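Local coordinates for protein aromatic-L-amino-acid decarboxylase (Catharanthus roseus, PDB 6EEW) that catalyses the pyridoxal 5'-phosphate-dependent decarboxylation of L-tryptophan to tryptamine and of 5-hydroxy-L-tryptophan to serotonin, working as a homodimer, at residues P95-F100 against R454-H459; A99-T104 against M467-V472. All blocks are in the same frame, centred on the assembly; numbering follows the deposited sequence.

Interaction 1 (P95-F100 against R454-H459); sequences PNFYAF and RVYMTH. With TRP (tryptophan), chain E.
A single parallel beta bridge, Phe-97 with Tyr-456, joins the loop that leads into the tryptophan pocket to the loop between helix 438-451 and strand 459-462. Tyr-456 makes both backbone bonds of the bridge: its N donates to Asn-96 O (3.1 Å), and its O accepts from Tyr-98 N (2.8 Å). The two segments run nearly parallel, their end-to-end directions 11° apart. The rings of Tyr-456 and Phe-97 lie side by side, pointing the same way; a trans chi1 of -176° carries the tyrosine ring there, and Phe-97 CE2 comes to its edge, 3.5 Å from Tyr-456 CD2. One face of the Tyr-456 ring carries the methyl of Ala-99, whose CB sits 3.8 Å from the ring centroid in a CH-pi contact. Tyr-98, which touches helix 479-496, crosses Val-455, which touches helix 438-451, at about a right angle and takes the methyl CG2 in its ring plane, at the edge formed by CD2 and CE2. At the pocket end Thr-458 holds Phe-100 twice. Its OG1 accepts Phe-100 N at 3.2 Å in a nearly straight bond (168°), while its CG2 makes a CH-pi contact over one face of the Phe-100 ring, 3.9 Å from the centroid. The hydroxyl and methyl branches thus act on both the backbone and the ring of a residue that lines the tryptophan pocket. Phe-124 of the second subunit meets the same ring edge-to-face. The result is an aromatic-lined substrate pocket wall, tied by a short parallel bridge to the C-terminal part of a group II decarboxylase.

Interaction 2 (A99-T104 against M467-V472); sequences AFFPAT and MLRLAV. With TRP (tryptophan), chain E.
The guanidinium of Arg-469 meets Phe-100 O edge-on, the oxygen lying in the guanidinium plane. NH2 makes the main bond to Phe-100 O, 2.6 Å long and nearly straight at 166°, with the donor standing above the carbonyl plane. NH1 adds a weak second bond to Phe-100 O at 3.2 Å. The bend at chi3 (73°) turns the end of the arginine so that these two nitrogens come to the carbonyl. Arg-469 NH2 also donates to Thr-262 O, and NE to Ser-263 O. Phe-101 lies across the arginine at about a right angle, the planes of ring and guanidinium 59° apart, with Phe-101 CE1 3.9 Å from Arg-469 NH2. The Phe-101 ring also stacks on Tyr-290. Two residues farther along the strand, Ala-471 directs its methyl at the loop: Ala-471 CB is 4.0 Å from Pro-102 CD. A leucine in place of Arg-469 would probably leave the three carbonyl oxygens without these donors. One buried guanidinium therefore serves three backbone carbonyls, linking strand 465-471 to the pocket loop and to Thr-262, a probable pyridoxal 5'-phosphate-binding residue, and its positive charge is likely to be spread over their dipoles.

How the interactions relate
Interactions 1 and 2 share Ala-99 and Phe-100, and their centres lie about 6 Å apart. Between them the two peptide units flanking Phe-100 are each gripped, the one before it at Phe-100 N by Thr-458, the one after it at Phe-100 O by Arg-469, which probably helps to fix the positive phi (45°) of this residue. The partner segments are joined to each other and to the loop by probable hydrogen bonds, Thr-458 O to Arg-469 N and Tyr-98 O to Ala-471 N, each 3.1 Å. Both contacts border the substrate: Phe-100 CG lies 3.7 Å from the tryptophan CB, and Phe-101 O 3.6 Å from its CE3.

Interaction 1 (P95-F100 against R454-H459)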
loop_
_atom_site.group_PDB
_atom_site.type_symbol
_atom_site.label_atom_id
_atom_site.label_comp_id
_atom_site.label_asym_id
_atom_site.label_seq_id
_atom_site.Cartn_x
_atom_site.Cartn_y
_atom_site.Cartn_z
ATOM N N PRO A 95 -3.932 -15.097 21.452
ATOM C CA PRO A 95 -5.008 -14.612 22.326
ATOM C C PRO A 95 -4.501 -13.799 23.504
ATOM O O PRO A 95 -5.312 -13.163 24.192
ATOM C CB PRO A 95 -5.695 -15.901 22.787
ATOM C CG PRO A 95 -4.653 -16.930 22.704
ATOM C CD PRO A 95 -3.823 -16.565 21.489
ATOM N N ASN A 96 -3.196 -13.782 23.760
ATOM C CA ASN A 96 -2.646 -13.042 24.884
ATOM C C ASN A 96 -1.901 -11.792 24.441
ATOM O O ASN A 96 -1.144 -11.212 25.225
ATOM C CB ASN A 96 -1.749 -13.954 25.714
ATOM C CG ASN A 96 -2.523 -15.101 26.347
ATOM O OD1 ASN A 96 -3.616 -14.905 26.893
ATOM N ND2 ASN A 96 -1.971 -16.306 26.261
ATOM N N PHE A 97 -2.116 -11.359 23.207
ATOM C CA PHE A 97 -1.574 -10.103 22.706
ATOM C C PHE A 97 -2.578 -8.990 22.964
ATOM O O PHE A 97 -3.662 -8.990 22.377
ATOM C CB PHE A 97 -1.265 -10.215 21.212
ATOM C CG PHE A 97 -0.775 -8.936 20.591
ATOM C CD1 PHE A 97 -1.674 -7.953 20.197
ATOM C CD2 PHE A 97 0.565 -8.716 20.385
ATOM C CE1 PHE A 97 -1.230 -6.779 19.618
ATOM C CE2 PHE A 97 1.003 -7.544 19.815
ATOM C CZ PHE A 97 0.105 -6.577 19.437
ATOM N N TYR A 98 -2.193 -8.015 23.800
ATOM C CA TYR A 98 -3.064 -6.894 24.155
ATOM C C TYR A 98 -2.389 -5.552 23.908
ATOM O O TYR A 98 -2.792 -4.543 24.498
ATOM C CB TYR A 98 -3.504 -6.965 25.623
ATOM C CG TYR A 98 -4.091 -8.292 26.027
ATOM C CD1 TYR A 98 -5.409 -8.608 25.741
ATOM C CD2 TYR A 98 -3.327 -9.228 26.701
ATOM C CE1 TYR A 98 -5.941 -9.832 26.099
ATOM C CE2 TYR A 98 -3.854 -10.449 27.066
ATOM C CZ TYR A 98 -5.158 -10.744 26.766
ATOM O OH TYR A 98 -5.683 -11.960 27.131
ATOM N N ALA A 99 -1.365 -5.522 23.062
ATOM C CA ALA A 99 -0.582 -4.323 22.817
ATOM C C ALA A 99 -1.228 -3.445 21.747
ATOM O O ALA A 99 -2.099 -3.875 20.988
ATOM C CB ALA A 99 0.832 -4.710 22.391
ATOM N N PHE A 100 -0.807 -2.185 21.720
ATOM C CA PHE A 100 -1.246 -1.240 20.704
ATOM C C PHE A 100 -2.748 -1.322 20.472
ATOM O O PHE A 100 -3.543 -1.014 21.369
ATOM C CB PHE A 100 -0.472 -1.488 19.410
ATOM C CG PHE A 100 1.019 -1.601 19.615
ATOM C CD1 PHE A 100 1.795 -0.468 19.820
ATOM C CD2 PHE A 100 1.641 -2.841 19.615
ATOM C CE1 PHE A 100 3.188 -0.566 20.022
ATOM C CE2 PHE A 100 3.022 -2.949 19.815
ATOM C CZ PHE A 100 3.792 -1.808 20.014
ATOM N N ARG A 454 3.672 -14.836 28.609
ATOM C CA ARG A 454 2.273 -15.228 28.536
ATOM C C ARG A 454 1.337 -14.061 28.255
ATOM O O ARG A 454 0.120 -14.253 28.266
ATOM C CB ARG A 454 1.831 -15.923 29.826
ATOM C CG ARG A 454 2.573 -17.196 30.165
ATOM C CD ARG A 454 2.113 -17.716 31.529
ATOM N NE ARG A 454 0.691 -18.066 31.517
ATOM C CZ ARG A 454 0.213 -19.302 31.395
ATOM N NH1 ARG A 454 1.039 -20.337 31.283
ATOM N NH2 ARG A 454 -1.099 -19.506 31.387
ATOM N N VAL A 455 1.869 -12.863 28.019
ATOM C CA VAL A 455 1.047 -11.691 27.747
ATOM C C VAL A 455 1.945 -10.616 27.162
ATOM O O VAL A 455 3.143 -10.566 27.448
ATOM C CB VAL A 455 0.319 -11.197 29.025
ATOM C CG1 VAL A 455 1.314 -10.850 30.112
ATOM C CG2 VAL A 455 -0.534 -9.981 28.711
ATOM N N TYR A 456 1.364 -9.759 26.325
ATOM C CA TYR A 456 2.046 -8.573 25.825
ATOM C C TYR A 456 1.116 -7.384 25.978
ATOM O O TYR A 456 0.028 -7.365 25.389
ATOM C CB TYR A 456 2.460 -8.739 24.360
ATOM C CG TYR A 456 3.265 -7.577 23.813
ATOM C CD1 TYR A 456 4.066 -6.801 24.647
ATOM C CD2 TYR A 456 3.226 -7.255 22.462
ATOM C CE1 TYR A 456 4.811 -5.729 24.145
ATOM C CE2 TYR A 456 3.963 -6.187 21.952
ATOM C CZ TYR A 456 4.754 -5.428 22.799
ATOM O OH TYR A 456 5.491 -4.372 22.301
ATOM N N MET A 457 1.568 -6.378 26.719
ATOM C CA MET A 457 0.862 -5.114 26.860
ATOM C C MET A 457 1.870 -4.000 26.679
ATOM O O MET A 457 3.032 -4.134 27.080
ATOM C CB MET A 457 0.175 -4.958 28.229
ATOM C CG MET A 457 -0.837 -6.029 28.557
ATOM S SD MET A 457 -1.266 -6.090 30.314
ATOM C CE MET A 457 -1.549 -4.368 30.702
ATOM N N THR A 458 1.430 -2.918 26.047
ATOM C CA THR A 458 2.206 -1.691 26.009
ATOM C C THR A 458 1.668 -0.688 27.024
ATOM O O THR A 458 0.631 -0.886 27.666
ATOM C CB THR A 458 2.225 -1.076 24.606
ATOM O OG1 THR A 458 0.889 -0.945 24.109
ATOM C CG2 THR A 458 3.060 -1.929 23.660
ATOM N N HIS A 459 2.420 0.389 27.174
ATOM C CA HIS A 459 2.161 1.465 28.107
ATOM C C HIS A 459 1.846 2.719 27.312
ATOM O O HIS A 459 1.865 2.720 26.078
ATOM C CB HIS A 459 3.376 1.687 29.014
ATOM C CG HIS A 459 4.504 2.402 28.336
ATOM N ND1 HIS A 459 4.670 3.769 28.405
ATOM C CD2 HIS A 459 5.508 1.945 27.552
ATOM C CE1 HIS A 459 5.734 4.120 27.709
ATOM N NE2 HIS A 459 6.259 3.032 27.178
HETATM N N TRP E . -2.003 2.518 17.227
HETATM C CA TRP E . -0.863 1.798 17.773
HETATM C C TRP E . 0.403 2.651 17.768
HETATM O O TRP E . 1.303 2.444 16.952
HETATM C CB TRP E . -0.644 0.499 16.992
HETATM C CG TRP E . -0.747 0.615 15.486
HETATM C CD1 TRP E . -0.265 1.621 14.700
HETATM C CD2 TRP E . -1.383 -0.321 14.594
HETATM N NE1 TRP E . -0.563 1.371 13.377
HETATM C CE2 TRP E . -1.245 0.187 13.288
HETATM C CE3 TRP E . -2.055 -1.535 14.778
HETATM C CZ2 TRP E . -1.751 -0.476 12.174
HETATM C CZ3 TRP E . -2.556 -2.191 13.672
HETATM C CH2 TRP E . -2.402 -1.662 12.387
HETATM O OXT TRP E . 0.560 3.561 18.592
#

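Interaction 2 (A99-T104 against M467-V472)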
loop_
_atom_site.group_PDB
_atom_site.type_symbol
_atom_site.label_atom_id
_atom_site.label_comp_id
_atom_site.label_asym_id
_atom_site.label_seq_id
_atom_site.Cartn_x
_atom_site.Cartn_y
_atom_site.Cartn_z
ATOM N N ALA A 99 -1.365 -5.522 23.062
ATOM C CA ALA A 99 -0.582 -4.323 22.817
ATOM C C ALA A 99 -1.228 -3.445 21.747
ATOM O O ALA A 99 -2.099 -3.875 20.988
ATOM C CB ALA A 99 0.832 -4.710 22.391
ATOM N N PHE A 100 -0.807 -2.185 21.720
ATOM C CA PHE A 100 -1.246 -1.240 20.704
ATOM C C PHE A 100 -2.748 -1.322 20.472
ATOM O O PHE A 100 -3.543 -1.014 21.369
ATOM C CB PHE A 100 -0.472 -1.488 19.410
ATOM C CG PHE A 100 1.019 -1.601 19.615
ATOM C CD1 PHE A 100 1.795 -0.468 19.820
ATOM C CD2 PHE A 100 1.641 -2.841 19.615
ATOM C CE1 PHE A 100 3.188 -0.566 20.022
ATOM C CE2 PHE A 100 3.022 -2.949 19.815
ATOM C CZ PHE A 100 3.792 -1.808 20.014
ATOM N N PHE A 101 -3.138 -1.680 19.255
ATOM C CA PHE A 101 -4.489 -2.055 18.889
ATOM C C PHE A 101 -4.413 -3.405 18.202
ATOM O O PHE A 101 -3.546 -3.612 17.353
ATOM C CB PHE A 101 -5.150 -1.058 17.928
ATOM C CG PHE A 101 -5.647 0.198 18.578
ATOM C CD1 PHE A 101 -6.246 0.159 19.823
ATOM C CD2 PHE A 101 -5.538 1.418 17.926
ATOM C CE1 PHE A 101 -6.710 1.308 20.415
ATOM C CE2 PHE A 101 -5.995 2.570 18.515
ATOM C CZ PHE A 101 -6.587 2.514 19.765
ATOM N N PRO A 102 -5.311 -4.322 18.518
ATOM C CA PRO A 102 -5.292 -5.623 17.845
ATOM C C PRO A 102 -5.541 -5.482 16.351
ATOM O O PRO A 102 -6.216 -4.560 15.888
ATOM C CB PRO A 102 -6.424 -6.394 18.529
ATOM C CG PRO A 102 -7.316 -5.330 19.114
ATOM C CD PRO A 102 -6.411 -4.204 19.495
ATOM N N ALA A 103 -4.986 -6.411 15.591
ATOM C CA ALA A 103 -5.251 -6.506 14.163
ATOM C C ALA A 103 -6.119 -7.741 13.978
ATOM O O ALA A 103 -5.612 -8.864 13.895
ATOM C CB ALA A 103 -3.955 -6.577 13.360
ATOM N N THR A 104 -7.428 -7.527 13.913
ATOM C CA THR A 104 -8.377 -8.631 13.956
ATOM C C THR A 104 -8.525 -9.271 12.582
ATOM O O THR A 104 -8.350 -8.618 11.553
ATOM C CB THR A 104 -9.726 -8.147 14.482
ATOM O OG1 THR A 104 -10.287 -7.187 13.575
ATOM C CG2 THR A 104 -9.512 -7.485 15.812
ATOM N N MET A 467 0.731 5.004 32.319
ATOM C CA MET A 467 -0.342 4.043 32.504
ATOM C C MET A 467 -0.114 2.821 31.624
ATOM O O MET A 467 0.559 2.893 30.588
ATOM C CB MET A 467 -1.691 4.695 32.189
ATOM C CG MET A 467 -1.910 5.006 30.726
ATOM S SD MET A 467 -3.120 6.326 30.521
ATOM C CE MET A 467 -2.179 7.721 31.142
ATOM N N LEU A 468 -0.630 1.686 32.084
ATOM C CA LEU A 468 -0.698 0.458 31.308
ATOM C C LEU A 468 -1.973 0.460 30.476
ATOM O O LEU A 468 -2.972 1.081 30.848
ATOM C CB LEU A 468 -0.681 -0.759 32.235
ATOM C CG LEU A 468 0.609 -1.110 32.988
ATOM C CD1 LEU A 468 1.074 -0.005 33.922
ATOM C CD2 LEU A 468 0.387 -2.395 33.768
ATOM N N ARG A 469 -1.937 -0.244 29.347
ATOM C CA ARG A 469 -3.090 -0.380 28.469
ATOM C C ARG A 469 -3.421 -1.849 28.277
ATOM O O ARG A 469 -2.525 -2.690 28.143
ATOM C CB ARG A 469 -2.862 0.268 27.099
ATOM C CG ARG A 469 -2.588 1.773 27.092
ATOM C CD ARG A 469 -1.836 2.208 25.819
ATOM N NE ARG A 469 -2.661 2.197 24.606
ATOM C CZ ARG A 469 -2.821 1.134 23.810
ATOM N NH1 ARG A 469 -2.223 -0.013 24.095
ATOM N NH2 ARG A 469 -3.582 1.211 22.729
ATOM N N LEU A 470 -4.715 -2.151 28.245
ATOM C CA LEU A 470 -5.208 -3.463 27.849
ATOM C C LEU A 470 -6.089 -3.261 26.623
ATOM O O LEU A 470 -7.208 -2.748 26.730
ATOM C CB LEU A 470 -5.975 -4.139 28.979
ATOM C CG LEU A 470 -6.194 -5.624 28.704
ATOM C CD1 LEU A 470 -4.887 -6.413 28.949
ATOM C CD2 LEU A 470 -7.378 -6.176 29.521
ATOM N N ALA A 471 -5.568 -3.647 25.463
ATOM C CA ALA A 471 -6.261 -3.477 24.189
ATOM C C ALA A 471 -6.874 -4.827 23.835
ATOM O O ALA A 471 -6.231 -5.693 23.235
ATOM C CB ALA A 471 -5.305 -2.968 23.116
ATOM N N VAL A 472 -8.117 -5.016 24.247
ATOM C CA VAL A 472 -8.810 -6.275 24.021
ATOM C C VAL A 472 -9.335 -6.310 22.594
ATOM O O VAL A 472 -9.739 -5.283 22.041
ATOM C CB VAL A 472 -9.939 -6.461 25.046
ATOM C CG1 VAL A 472 -10.653 -7.765 24.794
ATOM C CG2 VAL A 472 -9.373 -6.420 26.456
HETATM N N TRP E . -2.003 2.518 17.227
HETATM C CA TRP E . -0.863 1.798 17.773
HETATM C C TRP E . 0.403 2.651 17.768
HETATM O O TRP E . 1.303 2.444 16.952
HETATM C CB TRP E . -0.644 0.499 16.992
HETATM C CG TRP E . -0.747 0.615 15.486
HETATM C CD1 TRP E . -0.265 1.621 14.700
HETATM C CD2 TRP E . -1.383 -0.321 14.594
HETATM N NE1 TRP E . -0.563 1.371 13.377
HETATM C CE2 TRP E . -1.245 0.187 13.288
HETATM C CE3 TRP E . -2.055 -1.535 14.778
HETATM C CZ2 TRP E . -1.751 -0.476 12.174
HETATM C CZ3 TRP E . -2.556 -2.191 13.672
HETATM C CH2 TRP E . -2.402 -1.662 12.387
HETATM O OXT TRP E . 0.560 3.561 18.592
#